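Local coordinates for protein importin subunit beta-1 (PDB 5OWU) that carries proteins into the nucleus by associating with importin alpha, the subunit that recognises the classical nuclear localization signal of the cargo, at residues 43-48 and 94-99; 67-72 and 119-124; 391-396 and 432-437; 466-471 and 512-517; 723-728 and 756-761. All blocks are in the same frame, centred on the assembly; numbering follows the deposited sequence.

Interaction 1: residues 43-48 and 94-99; sequences LSSQVL and NQIKTN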
# COMPACT_ATOMS: atom_id res chain seq x y z
N LEU A 43 -10.22 15.37 -36.58
CA LEU A 43 -11.43 14.60 -36.84
C LEU A 43 -12.08 14.14 -35.55
O LEU A 43 -13.31 14.16 -35.42
CB LEU A 43 -11.11 13.40 -37.73
CG LEU A 43 -10.86 13.68 -39.22
CD1 LEU A 43 -10.27 12.45 -39.89
CD2 LEU A 43 -12.14 14.10 -39.91
N SER A 44 -11.27 13.68 -34.58
CA SER A 44 -11.81 13.31 -33.28
C SER A 44 -12.60 14.46 -32.68
O SER A 44 -13.74 14.29 -32.21
CB SER A 44 -10.67 12.90 -32.34
OG SER A 44 -10.03 11.71 -32.78
N SER A 45 -12.02 15.66 -32.70
CA SER A 45 -12.71 16.82 -32.16
C SER A 45 -13.97 17.14 -32.95
O SER A 45 -14.96 17.62 -32.36
CB SER A 45 -11.77 18.02 -32.11
OG SER A 45 -11.77 18.74 -33.34
N GLN A 46 -13.99 16.87 -34.26
CA GLN A 46 -15.19 17.17 -35.04
C GLN A 46 -16.30 16.17 -34.74
O GLN A 46 -17.48 16.53 -34.69
CB GLN A 46 -14.87 17.18 -36.54
CG GLN A 46 -14.10 18.42 -37.02
CD GLN A 46 -14.89 19.74 -36.94
OE1 GLN A 46 -14.31 20.81 -36.75
NE2 GLN A 46 -16.22 19.67 -37.11
N VAL A 47 -15.95 14.90 -34.52
CA VAL A 47 -16.98 13.91 -34.19
C VAL A 47 -17.55 14.20 -32.80
O VAL A 47 -18.76 14.08 -32.58
CB VAL A 47 -16.41 12.49 -34.29
CG1 VAL A 47 -17.41 11.46 -33.76
CG2 VAL A 47 -16.04 12.17 -35.74
N LEU A 48 -16.70 14.63 -31.86
CA LEU A 48 -17.19 14.99 -30.54
C LEU A 48 -18.42 15.90 -30.62
O LEU A 48 -19.37 15.73 -29.86
CB LEU A 48 -16.09 15.67 -29.73
CG LEU A 48 -16.46 16.23 -28.36
CD1 LEU A 48 -17.12 15.17 -27.47
CD2 LEU A 48 -15.22 16.78 -27.70
N ASN A 94 -6.21 25.30 -32.70
CA ASN A 94 -7.31 26.23 -32.45
C ASN A 94 -8.66 25.59 -32.74
O ASN A 94 -9.62 25.78 -31.97
CB ASN A 94 -7.13 27.50 -33.27
CG ASN A 94 -5.96 28.34 -32.80
OD1 ASN A 94 -5.40 28.11 -31.73
ND2 ASN A 94 -5.57 29.33 -33.60
N GLN A 95 -8.77 24.84 -33.83
CA GLN A 95 -10.05 24.21 -34.14
C GLN A 95 -10.41 23.14 -33.11
O GLN A 95 -11.57 23.03 -32.70
CB GLN A 95 -10.04 23.61 -35.54
CG GLN A 95 -10.59 24.54 -36.62
CD GLN A 95 -12.10 24.71 -36.52
OE1 GLN A 95 -12.63 25.20 -35.52
NE2 GLN A 95 -12.81 24.29 -37.57
N ILE A 96 -9.42 22.35 -32.67
CA ILE A 96 -9.69 21.30 -31.69
C ILE A 96 -10.15 21.92 -30.37
O ILE A 96 -11.13 21.46 -29.76
CB ILE A 96 -8.45 20.42 -31.48
CG1 ILE A 96 -8.11 19.67 -32.78
CG2 ILE A 96 -8.65 19.44 -30.33
CD1 ILE A 96 -6.76 19.01 -32.78
N LYS A 97 -9.45 22.95 -29.91
CA LYS A 97 -9.82 23.61 -28.66
C LYS A 97 -11.21 24.22 -28.76
O LYS A 97 -12.03 24.08 -27.84
CB LYS A 97 -8.80 24.69 -28.31
CG LYS A 97 -7.40 24.20 -28.03
CD LYS A 97 -6.56 25.39 -27.57
CE LYS A 97 -5.12 25.28 -27.96
NZ LYS A 97 -4.39 26.52 -27.56
N THR A 98 -11.50 24.90 -29.87
CA THR A 98 -12.83 25.47 -30.07
C THR A 98 -13.91 24.38 -30.03
O THR A 98 -14.97 24.57 -29.41
CB THR A 98 -12.89 26.23 -31.39
OG1 THR A 98 -11.90 27.27 -31.38
CG2 THR A 98 -14.27 26.86 -31.60
N ASN A 99 -13.67 23.25 -30.69
CA ASN A 99 -14.67 22.18 -30.70
C ASN A 99 -14.86 21.58 -29.32
O ASN A 99 -16.00 21.31 -28.90
CB ASN A 99 -14.26 21.10 -31.70
CG ASN A 99 -14.41 21.55 -33.15
OD1 ASN A 99 -15.04 22.56 -33.43
ND2 ASN A 99 -13.83 20.79 -34.07
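The carboxamide of N99 reaches across to S45 and Q46, and its ND2 makes both hydrogen bonds between the two helices. The bond from N99 ND2 to S45 OG measures 3.0 Å and is fairly straight, at 160°. The second, from N99 ND2 to Q46 OE1, is 2.7 Å long. Both acceptors lie close to the N99 amide plane and are met by different N-H groups, which fixes the rotation of the amide. At Q46 the fit is less regular: the two amide planes stand 85° apart, and the donor sits above the carbonyl plane instead of on a lone pair. Q46 also adopts a second conformer, so this bond may be made only part of the time. S45 OG, set between its backbone N and carbonyl carbon (chi1 87°), can meet both N99 ND2 and G42 O, a turn back in its own helix, and bonds to each.

The remaining contacts are van der Waals. I96 straddles S45, with I96 CG1 3.8 Å from S45 OG and I96 CG2 3.9 Å from S45 CB. Serine suits this place because its short side chain lets the CA atoms of S45 and I96 come within 5.4 Å. Beyond them, I96 also packs on I122 and V88, and L48 on L118, which continues the apolar packing toward helix 109-126.

The segment axes approach to 8.9 Å. Such near-parallel packing of a helix of HEAT 2 on a helix of HEAT 3 is characteristic of the stacked repeats of a HEAT solenoid.

Interaction 2: residues 67-72 and 119-124; sequences NELVSK and IAAIAD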
# COMPACT_ATOMS: atom_id res chain seq x y z
N ASN A 67 -6.59 10.15 -24.41
CA ASN A 67 -5.60 9.14 -24.09
C ASN A 67 -4.39 9.19 -25.01
O ASN A 67 -3.40 8.51 -24.72
CB ASN A 67 -6.24 7.75 -24.14
CG ASN A 67 -7.14 7.49 -22.95
OD1 ASN A 67 -6.96 8.06 -21.87
ND2 ASN A 67 -8.12 6.62 -23.15
N GLU A 68 -4.43 9.97 -26.08
CA GLU A 68 -3.22 10.25 -26.85
C GLU A 68 -2.54 11.56 -26.43
O GLU A 68 -1.58 11.99 -27.08
CB GLU A 68 -3.54 10.31 -28.35
CG GLU A 68 -4.06 9.00 -28.92
CD GLU A 68 -3.07 7.86 -28.78
OE1 GLU A 68 -1.85 8.11 -28.89
OE2 GLU A 68 -3.50 6.72 -28.54
N LEU A 69 -3.01 12.19 -25.35
CA LEU A 69 -2.49 13.47 -24.92
C LEU A 69 -1.93 13.46 -23.50
O LEU A 69 -1.02 14.23 -23.20
CB LEU A 69 -3.59 14.55 -25.01
CG LEU A 69 -4.03 14.93 -26.42
CD1 LEU A 69 -5.21 15.89 -26.38
CD2 LEU A 69 -2.88 15.55 -27.20
N VAL A 70 -2.44 12.59 -22.63
CA VAL A 70 -1.93 12.45 -21.28
C VAL A 70 -1.77 10.96 -20.99
O VAL A 70 -2.43 10.12 -21.59
CB VAL A 70 -2.83 13.11 -20.22
CG1 VAL A 70 -2.78 14.62 -20.36
CG2 VAL A 70 -4.27 12.60 -20.35
N SER A 71 -0.87 10.66 -20.06
CA SER A 71 -0.59 9.29 -19.66
C SER A 71 -0.18 9.30 -18.19
O SER A 71 0.17 10.34 -17.63
CB SER A 71 0.51 8.67 -20.52
OG SER A 71 0.86 7.38 -20.05
N LYS A 72 -0.24 8.12 -17.58
CA LYS A 72 0.36 7.97 -16.26
C LYS A 72 1.88 7.92 -16.36
O LYS A 72 2.58 8.61 -15.61
CB LYS A 72 -0.17 6.71 -15.57
CG LYS A 72 -1.57 6.87 -14.97
CD LYS A 72 -1.93 5.71 -14.04
CE LYS A 72 -1.13 5.76 -12.74
NZ LYS A 72 -1.45 4.61 -11.84
N ILE A 119 -10.40 18.80 -22.64
CA ILE A 119 -9.90 20.13 -22.30
C ILE A 119 -8.81 20.03 -21.25
O ILE A 119 -7.77 20.67 -21.35
CB ILE A 119 -11.06 21.03 -21.83
CG1 ILE A 119 -11.97 21.38 -23.01
CG2 ILE A 119 -10.53 22.30 -21.16
CD1 ILE A 119 -13.31 21.94 -22.61
N ALA A 120 -9.04 19.20 -20.22
CA ALA A 120 -8.04 19.04 -19.17
C ALA A 120 -6.71 18.56 -19.73
O ALA A 120 -5.65 19.04 -19.33
CB ALA A 120 -8.55 18.08 -18.10
N ALA A 121 -6.75 17.58 -20.64
CA ALA A 121 -5.50 17.05 -21.21
C ALA A 121 -4.74 18.11 -22.00
O ALA A 121 -3.52 18.29 -21.85
CB ALA A 121 -5.81 15.85 -22.10
N ILE A 122 -5.46 18.84 -22.86
CA ILE A 122 -4.81 19.88 -23.65
C ILE A 122 -4.24 20.95 -22.73
O ILE A 122 -3.09 21.38 -22.89
CB ILE A 122 -5.79 20.47 -24.67
CG1 ILE A 122 -6.20 19.41 -25.70
CG2 ILE A 122 -5.17 21.68 -25.39
CD1 ILE A 122 -7.44 19.76 -26.49
N ALA A 123 -5.03 21.39 -21.75
CA ALA A 123 -4.57 22.40 -20.80
C ALA A 123 -3.33 21.93 -20.07
O ALA A 123 -2.39 22.71 -19.85
CB ALA A 123 -5.68 22.74 -19.80
N ASP A 124 -3.31 20.67 -19.65
CA ASP A 124 -2.14 20.14 -18.96
C ASP A 124 -0.91 20.22 -19.84
O ASP A 124 0.21 20.33 -19.33
CB ASP A 124 -2.38 18.70 -18.52
CG ASP A 124 -3.21 18.61 -17.25
OD1 ASP A 124 -3.39 19.64 -16.58
OD2 ASP A 124 -3.69 17.51 -16.92
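V70 and L69 press side by side on A121, whose methyl is the shared floor of the contact. V70 CG1 lies 3.7 Å from A121 CB, and L69 CB is 3.9 Å from that same methyl. The branch of L69 then runs past A121 to I122, where L69 CD1 meets I122 CG1 at 3.7 Å. All of this is apolar packing, and each residue type fits: alanine keeps the helix surface low enough for a backbone to pass close by, while the branched residues pack around its methyl.

The torsions set the aim. CG1 of V70 stands anti to its carbonyl carbon (chi1 -69°), which lays that methyl on A121, at the fringe of the CB of D124. I122 directs its CB away from the loop, yet its CG1 still turns back to L69.

In the next shell W84 touches both L69 and I122, and E68 pins the start of the loop through a salt bridge to R83. The segment 67-72, linking helix 55-67 to helix 74-87, is thus an inter-helix loop seated on a helix of the HEAT solenoid, helix 109-126 of HEAT 3, which is backed in turn by helix 90-104 through I119 and I122 and by helix 149-165 through A120, A123 and D124.

Interaction 3: residues 391-396 and 432-437; sequences MAFGSI and AWCIGR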
# COMPACT_ATOMS: atom_id res chain seq x y z
N MET A 391 -13.76 -2.67 23.28
CA MET A 391 -13.18 -2.02 22.12
C MET A 391 -12.26 -0.87 22.54
O MET A 391 -11.15 -0.72 22.03
CB MET A 391 -14.28 -1.50 21.19
CG MET A 391 -13.76 -0.80 19.93
SD MET A 391 -12.77 -1.90 18.87
CE MET A 391 -11.98 -0.67 17.83
N ALA A 392 -12.73 -0.04 23.48
CA ALA A 392 -11.92 1.09 23.94
C ALA A 392 -10.67 0.61 24.67
O ALA A 392 -9.55 1.09 24.41
CB ALA A 392 -12.77 1.99 24.85
N PHE A 393 -10.82 -0.38 25.55
CA PHE A 393 -9.67 -0.86 26.29
C PHE A 393 -8.61 -1.41 25.34
O PHE A 393 -7.43 -1.05 25.43
CB PHE A 393 -10.07 -1.92 27.31
CG PHE A 393 -8.98 -2.23 28.29
CD1 PHE A 393 -8.03 -3.19 28.00
CD2 PHE A 393 -8.90 -1.55 29.49
CE1 PHE A 393 -7.02 -3.47 28.91
CE2 PHE A 393 -7.89 -1.82 30.39
CZ PHE A 393 -6.95 -2.78 30.10
N GLY A 394 -9.03 -2.27 24.41
CA GLY A 394 -8.08 -2.79 23.44
C GLY A 394 -7.47 -1.69 22.60
O GLY A 394 -6.30 -1.77 22.22
N SER A 395 -8.24 -0.64 22.32
CA SER A 395 -7.76 0.46 21.49
C SER A 395 -6.72 1.34 22.19
O SER A 395 -6.09 2.14 21.50
CB SER A 395 -8.92 1.33 21.03
OG SER A 395 -9.70 0.67 20.05
N ILE A 396 -6.54 1.24 23.51
CA ILE A 396 -5.48 2.03 24.15
C ILE A 396 -4.27 1.17 24.55
O ILE A 396 -3.43 1.62 25.32
CB ILE A 396 -6.01 2.83 25.36
CG1 ILE A 396 -6.58 1.91 26.44
CG2 ILE A 396 -7.04 3.85 24.90
CD1 ILE A 396 -6.75 2.60 27.79
N ALA A 432 -12.23 -11.17 22.50
CA ALA A 432 -11.11 -11.97 22.00
C ALA A 432 -10.08 -11.07 21.33
O ALA A 432 -8.87 -11.20 21.57
CB ALA A 432 -11.61 -13.03 21.02
N TRP A 433 -10.54 -10.14 20.49
CA TRP A 433 -9.63 -9.17 19.90
C TRP A 433 -8.88 -8.39 20.98
O TRP A 433 -7.66 -8.19 20.88
CB TRP A 433 -10.41 -8.21 19.00
CG TRP A 433 -9.63 -7.04 18.50
CD1 TRP A 433 -8.80 -7.00 17.41
CD2 TRP A 433 -9.61 -5.71 19.05
NE1 TRP A 433 -8.27 -5.75 17.26
CE2 TRP A 433 -8.76 -4.93 18.25
CE3 TRP A 433 -10.24 -5.11 20.15
CZ2 TRP A 433 -8.51 -3.59 18.50
CZ3 TRP A 433 -10.00 -3.77 20.40
CH2 TRP A 433 -9.14 -3.03 19.58
N CYS A 434 -9.58 -7.94 22.01
CA CYS A 434 -8.96 -7.15 23.07
C CYS A 434 -7.86 -7.94 23.76
O CYS A 434 -6.80 -7.39 24.10
CB CYS A 434 -10.02 -6.71 24.07
SG CYS A 434 -9.40 -5.67 25.37
N ILE A 435 -8.09 -9.23 23.98
CA ILE A 435 -7.06 -10.07 24.59
C ILE A 435 -5.86 -10.15 23.66
O ILE A 435 -4.70 -10.10 24.12
CB ILE A 435 -7.63 -11.46 24.92
CG1 ILE A 435 -8.72 -11.31 26.00
CG2 ILE A 435 -6.54 -12.40 25.41
CD1 ILE A 435 -9.52 -12.56 26.24
N GLY A 436 -6.10 -10.24 22.35
CA GLY A 436 -5.00 -10.20 21.40
C GLY A 436 -4.22 -8.89 21.45
O GLY A 436 -3.00 -8.89 21.29
N ARG A 437 -4.91 -7.76 21.64
CA ARG A 437 -4.24 -6.47 21.75
C ARG A 437 -3.37 -6.40 23.00
O ARG A 437 -2.22 -5.92 22.96
CB ARG A 437 -5.29 -5.35 21.77
CG ARG A 437 -6.09 -5.24 20.48
CD ARG A 437 -5.31 -4.47 19.42
NE ARG A 437 -5.11 -3.09 19.87
CZ ARG A 437 -4.40 -2.18 19.22
NH1 ARG A 437 -3.81 -2.47 18.07
NH2 ARG A 437 -4.28 -0.96 19.74
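G394 and C434 bring their CA atoms within 4.5 Å of each other where segments 391-395 and 432-437 run almost parallel, with 16° between their axes. Glycine suits this point, since a CB on G394 would run into W433 CZ3. The indole instead meets the bare backbone obliquely, W433 CH2 lying 3.7 Å from G394 C. M391 approaches the same ring obliquely in a Met-aromatic contact, its SD 4.2 Å from the centroid of the six-membered ring of W433. This pairs a helix of HEAT 9 with one of HEAT 10, the repeat-on-repeat stacking of the solenoid, and W475 from helix 467-484 extends it by laying its ring nearly parallel to that of W433.

With chi1 at -64°, CG of R437 lies over one face of W433, offset toward the rim; the bends at chi2 and chi3 then bring the guanidinium edge-on to G394 O. The bond from R437 NE to G394 O is 2.9 Å long at 164°, and NH2 adds a weak one. A leucine in place of R437 would probably leave the G394 carbonyl, near the end of its helix, without this donor. C434 SG makes a Cys sulfur-aromatic contact at the edge of the F393 ring, 3.9 Å from CD1 of F393, while S395 OG turns back to M391 O and also bonds Q356.

Interaction 4: residues 466-471 and 512-517; sequences HPKVAT and NEFNAR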
# COMPACT_ATOMS: atom_id res chain seq x y z
N HIS A 466 -18.43 -19.60 18.24
CA HIS A 466 -18.82 -19.10 16.93
C HIS A 466 -17.57 -18.76 16.12
O HIS A 466 -16.59 -18.23 16.68
CB HIS A 466 -19.70 -17.86 17.10
CG HIS A 466 -20.31 -17.36 15.83
ND1 HIS A 466 -19.60 -16.64 14.89
CD2 HIS A 466 -21.57 -17.48 15.34
CE1 HIS A 466 -20.40 -16.33 13.88
NE2 HIS A 466 -21.60 -16.83 14.13
N PRO A 467 -17.55 -19.03 14.82
CA PRO A 467 -16.33 -18.78 14.04
C PRO A 467 -15.77 -17.37 14.16
O PRO A 467 -14.55 -17.19 14.09
CB PRO A 467 -16.76 -19.09 12.59
CG PRO A 467 -18.26 -19.15 12.63
CD PRO A 467 -18.62 -19.61 13.98
N LYS A 468 -16.62 -16.35 14.35
CA LYS A 468 -16.12 -14.99 14.52
C LYS A 468 -15.24 -14.86 15.75
O LYS A 468 -14.21 -14.18 15.72
CB LYS A 468 -17.29 -14.01 14.61
CG LYS A 468 -17.99 -13.80 13.30
CD LYS A 468 -19.08 -12.76 13.41
CE LYS A 468 -18.96 -11.75 12.28
NZ LYS A 468 -20.25 -11.07 12.02
N VAL A 469 -15.63 -15.51 16.85
CA VAL A 469 -14.80 -15.55 18.05
C VAL A 469 -13.53 -16.36 17.79
O VAL A 469 -12.42 -15.94 18.12
CB VAL A 469 -15.61 -16.13 19.23
CG1 VAL A 469 -14.77 -16.17 20.51
CG2 VAL A 469 -16.88 -15.32 19.46
N ALA A 470 -13.68 -17.54 17.17
CA ALA A 470 -12.54 -18.43 16.94
C ALA A 470 -11.45 -17.75 16.12
O ALA A 470 -10.26 -17.95 16.37
CB ALA A 470 -13.02 -19.71 16.25
N THR A 471 -11.84 -16.96 15.12
CA THR A 471 -10.85 -16.28 14.29
C THR A 471 -10.00 -15.33 15.12
O THR A 471 -8.76 -15.32 15.04
CB THR A 471 -11.57 -15.53 13.16
OG1 THR A 471 -12.17 -16.50 12.28
CG2 THR A 471 -10.62 -14.66 12.36
N ASN A 512 -15.04 -22.87 6.45
CA ASN A 512 -14.17 -21.74 6.76
C ASN A 512 -14.99 -20.46 6.96
O ASN A 512 -14.57 -19.36 6.59
CB ASN A 512 -13.13 -21.52 5.66
CG ASN A 512 -12.14 -20.42 6.01
OD1 ASN A 512 -11.72 -20.28 7.16
ND2 ASN A 512 -11.77 -19.63 5.01
N GLU A 513 -16.17 -20.59 7.55
CA GLU A 513 -16.99 -19.41 7.78
C GLU A 513 -16.23 -18.41 8.64
O GLU A 513 -15.48 -18.77 9.56
CB GLU A 513 -18.32 -19.80 8.42
CG GLU A 513 -19.38 -18.72 8.27
CD GLU A 513 -20.78 -19.21 8.57
OE1 GLU A 513 -21.42 -19.77 7.67
OE2 GLU A 513 -21.23 -19.04 9.73
N PHE A 514 -16.36 -17.13 8.27
CA PHE A 514 -15.71 -16.02 8.95
C PHE A 514 -14.22 -16.28 9.15
O PHE A 514 -13.60 -15.76 10.08
CB PHE A 514 -16.42 -15.70 10.26
CG PHE A 514 -17.83 -15.25 10.05
CD1 PHE A 514 -18.10 -14.05 9.42
CD2 PHE A 514 -18.89 -16.04 10.44
CE1 PHE A 514 -19.40 -13.63 9.21
CE2 PHE A 514 -20.20 -15.63 10.23
CZ PHE A 514 -20.45 -14.42 9.61
N ASN A 515 -13.64 -17.07 8.25
CA ASN A 515 -12.21 -17.31 8.17
C ASN A 515 -11.65 -18.03 9.39
O ASN A 515 -10.44 -18.04 9.60
CB ASN A 515 -11.45 -15.99 7.94
CG ASN A 515 -10.27 -16.16 7.03
OD1 ASN A 515 -10.38 -16.77 5.96
ND2 ASN A 515 -9.11 -15.64 7.44
N ALA A 516 -12.52 -18.70 10.16
CA ALA A 516 -12.04 -19.36 11.38
C ALA A 516 -11.08 -20.51 11.08
O ALA A 516 -10.15 -20.75 11.86
CB ALA A 516 -13.23 -19.85 12.20
N ARG A 517 -11.29 -21.25 9.99
CA ARG A 517 -10.41 -22.39 9.72
C ARG A 517 -9.06 -21.93 9.18
O ARG A 517 -8.01 -22.35 9.69
CB ARG A 517 -11.11 -23.34 8.74
CG ARG A 517 -10.31 -24.59 8.41
CD ARG A 517 -11.16 -25.58 7.61
NE ARG A 517 -11.51 -25.07 6.28
CZ ARG A 517 -12.45 -25.60 5.50
NH1 ARG A 517 -13.15 -26.65 5.92
NH2 ARG A 517 -12.70 -25.09 4.30
O HOH W 1 -9.54 -20.08 14.43
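K468 crosses obliquely over the ring of F514, touching it at CG and again farther out at CE. CB, held beside the helix backbone, only launches the chain; CG then sits over one face of the ring in a CH-pi contact, 3.8 Å from the F514 centroid. CD passes on, and the bend at chi3 (132°) swings CE back to the ring, 3.6 Å from F514 CE1. NZ continues past the rim to its salt bridge with D343. Lysine suits the place because its methylenes can cover an aromatic face while its charge finds a carboxylate beyond.

P467 CG meets the edge of the F514 ring at 3.9 Å, and H466 CE1 comes near it obliquely. Without F514, as with an alanine here, K468 would probably lose the surface that steadies its chain and its ammonium would be freer to swing from D343.

H466 ND1 accepts from K468 N as an N-cap, and proline follows naturally in the first turn, where its missing N-H costs nothing. P467 CB packs on A516 CB at 3.6 Å. T471 OG1 is 2.7 Å from F514 O, but P467 O competes for its one proton. A water also joins A516 O to A470 O, weakly to the latter. The chemistry is therefore mixed: an aliphatic and aromatic patch ties HEAT 11 to HEAT 12, while beside it a hydroxyl and a water serve backbone carbonyls.

Interaction 5: residues 723-728 and 756-761; sequences DIMALC and DAYVGI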
# COMPACT_ATOMS: atom_id res chain seq x y z
N ASP A 723 26.49 -10.10 -19.36
CA ASP A 723 25.07 -9.96 -19.65
C ASP A 723 24.30 -9.60 -18.39
O ASP A 723 23.51 -8.65 -18.38
CB ASP A 723 24.52 -11.23 -20.28
CG ASP A 723 25.01 -11.44 -21.70
OD1 ASP A 723 25.40 -10.45 -22.35
OD2 ASP A 723 24.98 -12.60 -22.15
N ILE A 724 24.56 -10.33 -17.30
CA ILE A 724 23.80 -10.10 -16.08
C ILE A 724 24.06 -8.69 -15.58
O ILE A 724 23.13 -7.97 -15.18
CB ILE A 724 24.16 -11.16 -15.02
CG1 ILE A 724 23.73 -12.57 -15.47
CG2 ILE A 724 23.56 -10.82 -13.65
CD1 ILE A 724 22.44 -12.67 -16.26
N MET A 725 25.32 -8.24 -15.63
CA MET A 725 25.60 -6.90 -15.15
C MET A 725 24.83 -5.88 -15.97
O MET A 725 24.25 -4.93 -15.42
CB MET A 725 27.10 -6.62 -15.18
CG MET A 725 27.87 -7.26 -14.04
SD MET A 725 27.39 -6.61 -12.42
CE MET A 725 28.73 -7.17 -11.38
N ALA A 726 24.74 -6.10 -17.29
CA ALA A 726 23.95 -5.19 -18.11
C ALA A 726 22.55 -5.08 -17.54
O ALA A 726 22.08 -3.98 -17.22
CB ALA A 726 23.93 -5.68 -19.56
N LEU A 727 21.91 -6.23 -17.30
CA LEU A 727 20.57 -6.23 -16.75
C LEU A 727 20.53 -5.43 -15.46
O LEU A 727 19.70 -4.53 -15.29
CB LEU A 727 20.10 -7.67 -16.52
CG LEU A 727 19.81 -8.48 -17.79
CD1 LEU A 727 19.48 -9.92 -17.41
CD2 LEU A 727 18.68 -7.87 -18.61
N CYS A 728 21.47 -5.71 -14.56
CA CYS A 728 21.44 -5.03 -13.27
C CYS A 728 21.53 -3.53 -13.48
O CYS A 728 20.72 -2.76 -12.94
CB CYS A 728 22.55 -5.54 -12.37
SG CYS A 728 22.26 -7.23 -11.75
N ASP A 756 20.49 -8.01 -4.05
CA ASP A 756 20.68 -9.46 -3.97
C ASP A 756 21.68 -9.94 -5.03
O ASP A 756 22.61 -10.70 -4.74
CB ASP A 756 19.35 -10.20 -4.17
CG ASP A 756 18.42 -10.10 -2.98
OD1 ASP A 756 18.89 -9.79 -1.87
OD2 ASP A 756 17.21 -10.35 -3.16
N ALA A 757 21.47 -9.51 -6.27
CA ALA A 757 22.32 -9.95 -7.37
C ALA A 757 23.78 -9.62 -7.09
O ALA A 757 24.66 -10.48 -7.24
CB ALA A 757 21.87 -9.30 -8.68
N TYR A 758 24.06 -8.38 -6.68
CA TYR A 758 25.44 -7.96 -6.46
C TYR A 758 26.06 -8.70 -5.28
O TYR A 758 27.25 -9.02 -5.30
CB TYR A 758 25.52 -6.45 -6.24
CG TYR A 758 25.26 -5.60 -7.48
CD1 TYR A 758 25.44 -6.11 -8.76
CD2 TYR A 758 24.84 -4.28 -7.36
CE1 TYR A 758 25.20 -5.34 -9.88
CE2 TYR A 758 24.60 -3.50 -8.47
CZ TYR A 758 24.78 -4.04 -9.73
OH TYR A 758 24.54 -3.27 -10.85
N VAL A 759 25.28 -8.95 -4.22
CA VAL A 759 25.80 -9.71 -3.09
C VAL A 759 26.23 -11.10 -3.54
O VAL A 759 27.34 -11.56 -3.25
CB VAL A 759 24.75 -9.78 -1.97
CG1 VAL A 759 25.14 -10.81 -0.89
CG2 VAL A 759 24.59 -8.43 -1.33
N GLY A 760 25.35 -11.78 -4.28
CA GLY A 760 25.67 -13.12 -4.73
C GLY A 760 26.86 -13.14 -5.67
O GLY A 760 27.69 -14.05 -5.62
N ILE A 761 26.96 -12.13 -6.55
CA ILE A 761 28.05 -12.09 -7.52
C ILE A 761 29.37 -11.84 -6.83
O ILE A 761 30.38 -12.51 -7.10
CB ILE A 761 27.75 -11.02 -8.59
CG1 ILE A 761 26.70 -11.54 -9.56
CG2 ILE A 761 29.01 -10.62 -9.35
CD1 ILE A 761 26.11 -10.48 -10.47
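C728 and Y758 form the tight part of this contact, C728 CB lying 3.4 Å from Y758 OH and also against CE1. The thiol turns to the neighbouring residue, so that C728 SG rests 3.7 Å from A757 CB; it also lies obliquely to the phenol, 4.8 Å from the Y758 ring centroid, a Cys sulfur-aromatic contact. About one turn away on the same helix, M725 folds at chi2 (-64°) and brings its sulfur to the phenol obliquely, a Met-aromatic contact with M725 SD 3.6 Å from Y758 CE1. Sulfur side chains suit this place, being polarisable and slim enough to wedge beside a ring. The phenol is held in turn by Q732, which hydrogen-bonds its OH, so a buried polar atom is satisfied.

Segments 723-728 and 756-761 both belong to HEAT 17 and run roughly antiparallel, at 150°, as the paired helices of one repeat do. Their axes stay 11.1 Å apart, a gap spanned by side chains.

Toward I761 the packing is looser. M725 CE and I761 CG2 meet tip to tip at 4.0 Å, and I724 CG2 touches I761 CD1 at 4.1 Å. F717 packs on both I724 and I761, and L772 on M725 and I761. The solvent-facing sides of the two helices carry D723, A726 and D756; D756 hydrogen-bonds S704.

Interactions 1 and 2 adjoin near the N-terminus, their centres about 14 Å apart: helix 90-104 of the first packs on helix 109-126 of the second, I96 against I122. Interactions 3 and 4 also touch, A432 CB against V469 O, helix 425-442 lying beside helix 467-484. Interaction 5 stands apart, its centre about 38 Å or more from the other four. Interactions 1, 3 and 4 join successive repeats and mix polar bonds with packing; interaction 5 joins helices within one repeat by apolar and sulfur-aromatic contacts, and interaction 2 sets a loop on a helix by apolar contacts alone. Interactions 1, 2 and 5 are buried; 3 and 4 are partly so, and water enters interaction 4.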